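Local structure of 2-dehydro-3-deoxy-d-gluconate/2-dehydro-3-deoxy-phosphogluconate aldolase (Picrophilus torridus, 4UXD) at residues S101-V106 against Y140-S145; E108-S113 against M149-Y154. The protein is an aldolase of the dihydrodipicolinate synthetase family, a tetrameric enzyme whose subunits fold as a parallel (β/α)8 barrel. All coordinates share one frame; numbering follows the deposited sequence.

Interaction 1 (S101-V106 against Y140-S145); sequences SSINEV and YKEILS
With chi1 at -180°, Ile103 holds CG1 trans to its backbone nitrogen and sends that branch straight out to Ile143. In reply, Ile143 places CG1 trans to its own carbonyl carbon (chi1 -71°), which leaves CG2 beside that carbon and directed at Val106. The two isoleucine side chains lie alongside each other, pointing opposite ways, Ile103 CG1 lying 3.5 Å from Ile143 CG1. Ile103 CD1 reaches further along and settles on the aliphatic base of Glu142, 3.6 Å from Glu142 CB, the two side chains crossing nearly perpendicularly. Val106 comes in one helical turn later, its CG1 4.1 Å from Ile143 CG2, a looser approach. The contact is wholly apolar. Ser102 caps the N terminus of the helix that carries Ile103, its OG accepting weakly from the backbone N of Asn104 and Glu105, and also bonds Tyr73 O of the second subunit. Arg287 and Pro288 of that subunit pack on Ile103 and Glu142, respectively. The packing joins the first turn of helix 103-115 to the C-terminal part of helix 133-144, neighbouring outer helices of the barrel that follow strands 95-97 and 120-123.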
ATOM      1  N   SER A 101      23.151   3.861  -3.368  1.00 24.03           N
ATOM      2  CA  SER A 101      22.553   5.040  -2.738  1.00 21.71           C
ATOM      3  C   SER A 101      23.608   6.100  -2.425  1.00 20.78           C
ATOM      4  O   SER A 101      23.273   7.245  -2.110  1.00 20.52           O
ATOM      5  CB  SER A 101      21.801   4.656  -1.462  1.00 18.26           C
ATOM      6  OG  SER A 101      20.587   4.006  -1.774  1.00 14.02           O
ATOM      7  N   SER A 102      24.878   5.713  -2.510  1.00 16.66           N
ATOM      8  CA  SER A 102      25.985   6.641  -2.311  1.00 20.91           C
ATOM      9  C   SER A 102      26.371   7.245  -3.651  1.00 26.16           C
ATOM     10  O   SER A 102      26.785   6.526  -4.563  1.00 17.96           O
ATOM     11  CB  SER A 102      27.190   5.935  -1.664  1.00 28.44           C
ATOM     12  OG  SER A 102      28.376   6.722  -1.719  1.00 22.44           O
ATOM     13  N   ILE A 103      26.211   8.563  -3.774  1.00 31.42           N
ATOM     14  CA  ILE A 103      26.602   9.262  -4.995  1.00 24.27           C
ATOM     15  C   ILE A 103      28.110   9.056  -5.268  1.00 27.16           C
ATOM     16  O   ILE A 103      28.542   9.085  -6.422  1.00 28.22           O
ATOM     17  CB  ILE A 103      26.262  10.786  -4.928  1.00 18.01           C
ATOM     18  CG1 ILE A 103      26.680  11.472  -6.224  1.00 26.69           C
ATOM     19  CG2 ILE A 103      26.971  11.458  -3.777  1.00 25.36           C
ATOM     20  CD1 ILE A 103      26.117  12.854  -6.402  1.00 29.50           C
ATOM     21  N   ASN A 104      28.899   8.812  -4.219  1.00 25.16           N
ATOM     22  CA  ASN A 104      30.335   8.543  -4.384  1.00 23.26           C
ATOM     23  C   ASN A 104      30.623   7.229  -5.086  1.00 27.67           C
ATOM     24  O   ASN A 104      31.582   7.136  -5.843  1.00 26.41           O
ATOM     25  CB  ASN A 104      31.049   8.523  -3.041  1.00 28.43           C
ATOM     26  CG  ASN A 104      31.287   9.907  -2.488  1.00 25.99           C
ATOM     27  OD1 ASN A 104      30.535  10.842  -2.765  1.00 30.11           O
ATOM     28  ND2 ASN A 104      32.338  10.044  -1.694  1.00 18.12           N
ATOM     29  N   GLU A 105      29.810   6.204  -4.831  1.00 28.55           N
ATOM     30  CA  GLU A 105      30.049   4.906  -5.451  1.00 27.96           C
ATOM     31  C   GLU A 105      29.665   4.967  -6.929  1.00 23.95           C
ATOM     32  O   GLU A 105      30.329   4.369  -7.772  1.00 21.25           O
ATOM     33  CB  GLU A 105      29.279   3.792  -4.730  1.00 21.97           C
ATOM     34  CG  GLU A 105      29.724   3.545  -3.300  1.00 21.18           C
ATOM     35  CD  GLU A 105      29.061   2.334  -2.688  1.00 24.20           C
ATOM     36  OE1 GLU A 105      27.924   2.016  -3.082  1.00 19.12           O
ATOM     37  OE2 GLU A 105      29.693   1.687  -1.826  1.00 28.60           O
ATOM     38  N   VAL A 106      28.615   5.719  -7.236  1.00 13.71           N
ATOM     39  CA  VAL A 106      28.164   5.882  -8.609  1.00 24.37           C
ATOM     40  C   VAL A 106      29.256   6.561  -9.458  1.00 27.07           C
ATOM     41  O   VAL A 106      29.631   6.047 -10.511  1.00 24.07           O
ATOM     42  CB  VAL A 106      26.830   6.714  -8.687  1.00 22.43           C
ATOM     43  CG1 VAL A 106      26.299   6.762 -10.097  1.00 19.35           C
ATOM     44  CG2 VAL A 106      25.758   6.124  -7.783  1.00 27.69           C
ATOM     45  N   TYR A 140      20.441  12.914  -9.495  1.00 20.95           N
ATOM     46  CA  TYR A 140      20.809  12.708 -10.899  1.00 23.46           C
ATOM     47  C   TYR A 140      21.539  13.928 -11.469  1.00 30.22           C
ATOM     48  O   TYR A 140      22.431  13.802 -12.305  1.00 24.23           O
ATOM     49  CB  TYR A 140      19.577  12.407 -11.760  1.00 19.92           C
ATOM     50  CG  TYR A 140      19.131  10.965 -11.726  1.00 19.72           C
ATOM     51  CD1 TYR A 140      19.632  10.035 -12.627  1.00 14.23           C
ATOM     52  CD2 TYR A 140      18.212  10.536 -10.782  1.00 20.27           C
ATOM     53  CE1 TYR A 140      19.223   8.724 -12.593  1.00 20.10           C
ATOM     54  CE2 TYR A 140      17.791   9.228 -10.737  1.00 22.85           C
ATOM     55  CZ  TYR A 140      18.290   8.321 -11.639  1.00 25.53           C
ATOM     56  OH  TYR A 140      17.849   7.011 -11.567  1.00 17.67           O
ATOM     57  N   LYS A 141      21.148  15.109 -11.010  1.00 25.86           N
ATOM     58  CA  LYS A 141      21.764  16.348 -11.451  1.00 29.22           C
ATOM     59  C   LYS A 141      23.270  16.358 -11.152  1.00 37.26           C
ATOM     60  O   LYS A 141      24.101  16.548 -12.049  1.00 28.51           O
ATOM     61  CB  LYS A 141      21.069  17.533 -10.771  1.00 29.44           C
ATOM     62  CG  LYS A 141      21.539  18.911 -11.205  1.00 46.08           C
ATOM     63  CD  LYS A 141      20.361  19.887 -11.166  1.00 58.62           C
ATOM     64  CE  LYS A 141      20.753  21.366 -11.137  1.00 59.23           C
ATOM     65  NZ  LYS A 141      22.144  21.626 -10.693  1.00 66.91           N
ATOM     66  N   GLU A 142      23.608  16.142  -9.886  1.00 28.58           N
ATOM     67  CA  GLU A 142      24.986  16.191  -9.442  1.00 28.53           C
ATOM     68  C   GLU A 142      25.821  15.163 -10.184  1.00 36.46           C
ATOM     69  O   GLU A 142      26.987  15.395 -10.510  1.00 38.08           O
ATOM     70  CB  GLU A 142      25.057  15.933  -7.938  1.00 36.15           C
ATOM     71  CG  GLU A 142      26.292  16.493  -7.257  1.00 51.77           C
ATOM     72  CD  GLU A 142      26.001  17.777  -6.493  1.00 71.81           C
ATOM     73  OE1 GLU A 142      25.153  18.572  -6.964  1.00 73.06           O
ATOM     74  OE2 GLU A 142      26.607  17.979  -5.415  1.00 65.36           O
ATOM     75  N   ILE A 143      25.205  14.019 -10.454  1.00 32.24           N
ATOM     76  CA  ILE A 143      25.911  12.898 -11.041  1.00 33.41           C
ATOM     77  C   ILE A 143      26.163  13.145 -12.537  1.00 38.11           C
ATOM     78  O   ILE A 143      27.297  13.035 -13.019  1.00 31.51           O
ATOM     79  CB  ILE A 143      25.116  11.598 -10.814  1.00 29.05           C
ATOM     80  CG1 ILE A 143      25.183  11.202  -9.344  1.00 29.01           C
ATOM     81  CG2 ILE A 143      25.663  10.462 -11.638  1.00 27.62           C
ATOM     82  CD1 ILE A 143      24.129  10.192  -8.905  1.00 20.31           C
ATOM     83  N   LEU A 144      25.099  13.485 -13.257  1.00 29.99           N
ATOM     84  CA  LEU A 144      25.180  13.739 -14.687  1.00 36.76           C
ATOM     85  C   LEU A 144      26.102  14.913 -15.008  1.00 48.00           C
ATOM     86  O   LEU A 144      26.596  15.027 -16.131  1.00 47.42           O
ATOM     87  CB  LEU A 144      23.791  14.022 -15.256  1.00 32.86           C
ATOM     88  CG  LEU A 144      22.790  12.871 -15.194  1.00 38.37           C
ATOM     89  CD1 LEU A 144      21.388  13.381 -15.533  1.00 41.55           C
ATOM     90  CD2 LEU A 144      23.195  11.766 -16.126  1.00 31.90           C
ATOM     91  N   SER A 145      26.309  15.795 -14.029  1.00 39.64           N
ATOM     92  CA  SER A 145      27.177  16.951 -14.206  1.00 31.55           C
ATOM     93  C   SER A 145      28.645  16.574 -14.149  1.00 43.19           C
ATOM     94  O   SER A 145      29.507  17.403 -14.437  1.00 47.65           O
ATOM     95  CB  SER A 145      26.893  18.010 -13.146  1.00 28.37           C
ATOM     96  OG  SER A 145      25.758  18.775 -13.487  1.00 41.72           O
TER

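Interaction 2 (E108-S113 against M149-Y154); sequences ELMKFS and MDLLIY
Sulfur-to-carbon packing joins Met110 to Leu151. Met110 CG is anti to the carbonyl carbon (chi1 -81°), and the extended chi2 carries SD outward to lie 3.8 Å from Leu151 CD1, the two side chains crossing nearly perpendicularly. Leu151 reaches out from strand 150-155, with Leu123 of the adjoining strand also touching its side chain.

A second set of contacts centres on the sulfur of Met149. A chi1 of 74° tucks its CG in over the backbone, flanked by N and C, and the thioether extends from there to the helix, where SD lies 4.1 Å from Met110 CB. The same sulfur approaches a polar atom of the main chain, Met149 SD standing 3.5 Å from Met110 O. Met110 O lies roughly beyond the CG-SD bond of Met149, at a CG-SD-O angle of 141°, too bent to argue for a strongly directional sulfur-oxygen interaction. Ser113 OG adds a peripheral contact, 4.3 Å from Met149 SD.

Around this patch, Ala121 of strand 120-123 lies against both methionines, and Ile143 and Asn147 also meet Met110. Helix 103-115 is thus laid on the outer wall of the barrel.

All four touching residues are buried, and across the interface they meet by dispersion and a glancing sulfur-carbonyl approach, without a hydrogen bond between the two segments. Helix and strand are therefore matched here by shape and by the reach of long, bendable thioethers, while directional bonds hold each element separately: Phe112 N to Glu108 O within the helix, and the backbones of Leu151 and Leu152 to neighbouring strands.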
ATOM      1  N   GLU A 108      32.423   6.859  -8.904  1.00 22.80           N
ATOM      2  CA  GLU A 108      33.518   5.906  -9.002  1.00 26.92           C
ATOM      3  C   GLU A 108      33.227   4.833 -10.057  1.00 26.89           C
ATOM      4  O   GLU A 108      34.025   4.649 -10.978  1.00 28.01           O
ATOM      5  CB  GLU A 108      33.767   5.274  -7.632  1.00 32.24           C
ATOM      6  CG  GLU A 108      35.110   4.571  -7.461  1.00 36.71           C
ATOM      7  CD  GLU A 108      35.471   4.355  -5.992  1.00 43.92           C
ATOM      8  OE1 GLU A 108      35.007   5.140  -5.141  1.00 52.12           O
ATOM      9  OE2 GLU A 108      36.211   3.402  -5.675  1.00 45.17           O
ATOM     10  N   LEU A 109      32.082   4.152  -9.929  1.00 25.39           N
ATOM     11  CA  LEU A 109      31.685   3.081 -10.848  1.00 21.85           C
ATOM     12  C   LEU A 109      31.508   3.557 -12.292  1.00 28.30           C
ATOM     13  O   LEU A 109      31.718   2.787 -13.235  1.00 25.51           O
ATOM     14  CB  LEU A 109      30.376   2.427 -10.390  1.00 18.15           C
ATOM     15  CG  LEU A 109      30.434   1.438  -9.228  1.00 33.29           C
ATOM     16  CD1 LEU A 109      29.029   1.191  -8.650  1.00 28.84           C
ATOM     17  CD2 LEU A 109      31.094   0.112  -9.630  1.00 36.44           C
ATOM     18  N   MET A 110      31.107   4.811 -12.470  1.00 27.06           N
ATOM     19  CA  MET A 110      30.913   5.341 -13.820  1.00 34.71           C
ATOM     20  C   MET A 110      32.250   5.720 -14.445  1.00 29.39           C
ATOM     21  O   MET A 110      32.532   5.372 -15.588  1.00 26.94           O
ATOM     22  CB  MET A 110      29.964   6.540 -13.806  1.00 30.07           C
ATOM     23  CG  MET A 110      28.485   6.131 -13.755  1.00 28.54           C
ATOM     24  SD  MET A 110      27.334   7.425 -14.298  1.00 37.96           S
ATOM     25  CE  MET A 110      27.716   8.657 -13.092  1.00 31.20           C
ATOM     26  N   LYS A 111      33.066   6.420 -13.670  1.00 33.85           N
ATOM     27  CA  LYS A 111      34.417   6.787 -14.063  1.00 35.60           C
ATOM     28  C   LYS A 111      35.213   5.561 -14.468  1.00 31.95           C
ATOM     29  O   LYS A 111      35.924   5.565 -15.466  1.00 28.02           O
ATOM     30  CB  LYS A 111      35.116   7.517 -12.910  1.00 38.51           C
ATOM     31  CG  LYS A 111      36.496   8.045 -13.237  1.00 52.24           C
ATOM     32  CD  LYS A 111      36.875   9.205 -12.325  1.00 66.37           C
ATOM     33  CE  LYS A 111      37.068   8.756 -10.888  1.00 67.33           C
ATOM     34  NZ  LYS A 111      37.278   9.907  -9.970  1.00 75.30           N
ATOM     35  N   PHE A 112      35.065   4.507 -13.681  1.00 35.48           N
ATOM     36  CA  PHE A 112      35.774   3.259 -13.910  1.00 33.14           C
ATOM     37  C   PHE A 112      35.290   2.556 -15.171  1.00 33.65           C
ATOM     38  O   PHE A 112      36.086   1.983 -15.903  1.00 33.08           O
ATOM     39  CB  PHE A 112      35.599   2.354 -12.691  1.00 29.03           C
ATOM     40  CG  PHE A 112      36.091   0.954 -12.889  1.00 33.23           C
ATOM     41  CD1 PHE A 112      35.247  -0.029 -13.374  1.00 38.22           C
ATOM     42  CD2 PHE A 112      37.392   0.607 -12.559  1.00 34.62           C
ATOM     43  CE1 PHE A 112      35.692  -1.339 -13.537  1.00 36.42           C
ATOM     44  CE2 PHE A 112      37.838  -0.697 -12.720  1.00 41.47           C
ATOM     45  CZ  PHE A 112      36.982  -1.671 -13.210  1.00 30.16           C
ATOM     46  N   SER A 113      33.986   2.600 -15.430  1.00 35.08           N
ATOM     47  CA  SER A 113      33.435   1.903 -16.587  1.00 36.22           C
ATOM     48  C   SER A 113      33.605   2.732 -17.872  1.00 36.13           C
ATOM     49  O   SER A 113      33.669   2.174 -18.973  1.00 31.36           O
ATOM     50  CB  SER A 113      31.963   1.538 -16.347  1.00 44.79           C
ATOM     51  OG  SER A 113      31.271   2.545 -15.633  1.00 50.39           O
ATOM     52  N   MET A 149      29.373  10.178 -20.014  1.00 42.82           N
ATOM     53  CA  MET A 149      29.028   8.930 -20.692  1.00 36.08           C
ATOM     54  C   MET A 149      27.527   8.694 -20.830  1.00 34.03           C
ATOM     55  O   MET A 149      26.701   9.311 -20.153  1.00 32.67           O
ATOM     56  CB  MET A 149      29.668   7.736 -19.979  1.00 34.05           C
ATOM     57  CG  MET A 149      29.039   7.326 -18.678  1.00 24.72           C
ATOM     58  SD  MET A 149      29.926   5.963 -17.884  1.00 33.11           S
ATOM     59  CE  MET A 149      29.729   4.692 -19.139  1.00 30.08           C
ATOM     60  N   ASP A 150      27.197   7.793 -21.741  1.00 30.50           N
ATOM     61  CA  ASP A 150      25.821   7.441 -22.015  1.00 36.76           C
ATOM     62  C   ASP A 150      25.180   6.812 -20.787  1.00 36.77           C
ATOM     63  O   ASP A 150      25.746   5.900 -20.189  1.00 31.76           O
ATOM     64  CB  ASP A 150      25.749   6.481 -23.199  1.00 38.02           C
ATOM     65  CG  ASP A 150      25.953   7.179 -24.518  1.00 36.90           C
ATOM     66  OD1 ASP A 150      26.440   8.323 -24.497  1.00 33.45           O
ATOM     67  OD2 ASP A 150      25.628   6.587 -25.567  1.00 36.43           O
ATOM     68  N   LEU A 151      24.004   7.306 -20.412  1.00 33.70           N
ATOM     69  CA  LEU A 151      23.310   6.780 -19.250  1.00 30.87           C
ATOM     70  C   LEU A 151      21.838   6.549 -19.537  1.00 27.07           C
ATOM     71  O   LEU A 151      21.167   7.396 -20.123  1.00 25.15           O
ATOM     72  CB  LEU A 151      23.476   7.727 -18.055  1.00 31.27           C
ATOM     73  CG  LEU A 151      22.879   7.228 -16.738  1.00 21.38           C
ATOM     74  CD1 LEU A 151      23.747   7.611 -15.580  1.00 17.70           C
ATOM     75  CD2 LEU A 151      21.485   7.807 -16.546  1.00 29.11           C
ATOM     76  N   LEU A 152      21.361   5.379 -19.129  1.00 33.55           N
ATOM     77  CA  LEU A 152      19.940   5.053 -19.158  1.00 27.95           C
ATOM     78  C   LEU A 152      19.403   5.082 -17.742  1.00 27.16           C
ATOM     79  O   LEU A 152      19.901   4.389 -16.843  1.00 23.57           O
ATOM     80  CB  LEU A 152      19.700   3.690 -19.811  1.00 23.47           C
ATOM     81  CG  LEU A 152      19.950   3.725 -21.327  1.00 28.97           C
ATOM     82  CD1 LEU A 152      21.249   3.016 -21.679  1.00 39.15           C
ATOM     83  CD2 LEU A 152      18.802   3.120 -22.098  1.00 29.95           C
ATOM     84  N   ILE A 153      18.394   5.917 -17.545  1.00 25.30           N
ATOM     85  CA  ILE A 153      17.683   5.952 -16.284  1.00 20.36           C
ATOM     86  C   ILE A 153      16.872   4.670 -16.144  1.00 22.84           C
ATOM     87  O   ILE A 153      16.354   4.124 -17.130  1.00 16.89           O
ATOM     88  CB  ILE A 153      16.791   7.185 -16.195  1.00 14.56           C
ATOM     89  CG1 ILE A 153      17.685   8.426 -16.228  1.00 17.04           C
ATOM     90  CG2 ILE A 153      15.898   7.118 -14.966  1.00 22.96           C
ATOM     91  CD1 ILE A 153      17.228   9.579 -15.382  1.00 30.95           C
ATOM     92  N   TYR A 154      16.798   4.185 -14.913  1.00 14.37           N
ATOM     93  CA  TYR A 154      16.175   2.909 -14.629  1.00 23.50           C
ATOM     94  C   TYR A 154      15.067   3.098 -13.581  1.00 18.86           C
ATOM     95  O   TYR A 154      15.314   3.551 -12.466  1.00 14.59           O
ATOM     96  CB  TYR A 154      17.257   1.941 -14.182  1.00 17.77           C
ATOM     97  CG  TYR A 154      16.858   0.534 -13.829  1.00 21.94           C
ATOM     98  CD1 TYR A 154      15.640  -0.017 -14.210  1.00 29.74           C
ATOM     99  CD2 TYR A 154      17.730  -0.250 -13.077  1.00 34.11           C
ATOM    100  CE1 TYR A 154      15.311  -1.327 -13.841  1.00 35.00           C
ATOM    101  CE2 TYR A 154      17.426  -1.538 -12.712  1.00 32.09           C
ATOM    102  CZ  TYR A 154      16.225  -2.076 -13.086  1.00 42.40           C
ATOM    103  OH  TYR A 154      15.975  -3.368 -12.680  1.00 37.18           O
TER

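Overall arrangement
From the N terminus, the chain passes through 101-106, the cap and first turn of helix 103-115, and 108-113, from its later turns. It continues through strand 120-123 to helix 133-144, where 140-145 packs back on the helix start and interaction 1 closes a loop of 33 intervening residues. A short turn then leads into strand 150-155, and 149-154 meets 108-113, closing the second loop of 35 residues. The segments alternate, so the two loops cross rather than nest. The centres of the two interactions are about 9 Å apart, and Tyr140 packs on Ile153 between them. Together they tie two successive outer helices to each other and to the barrel wall.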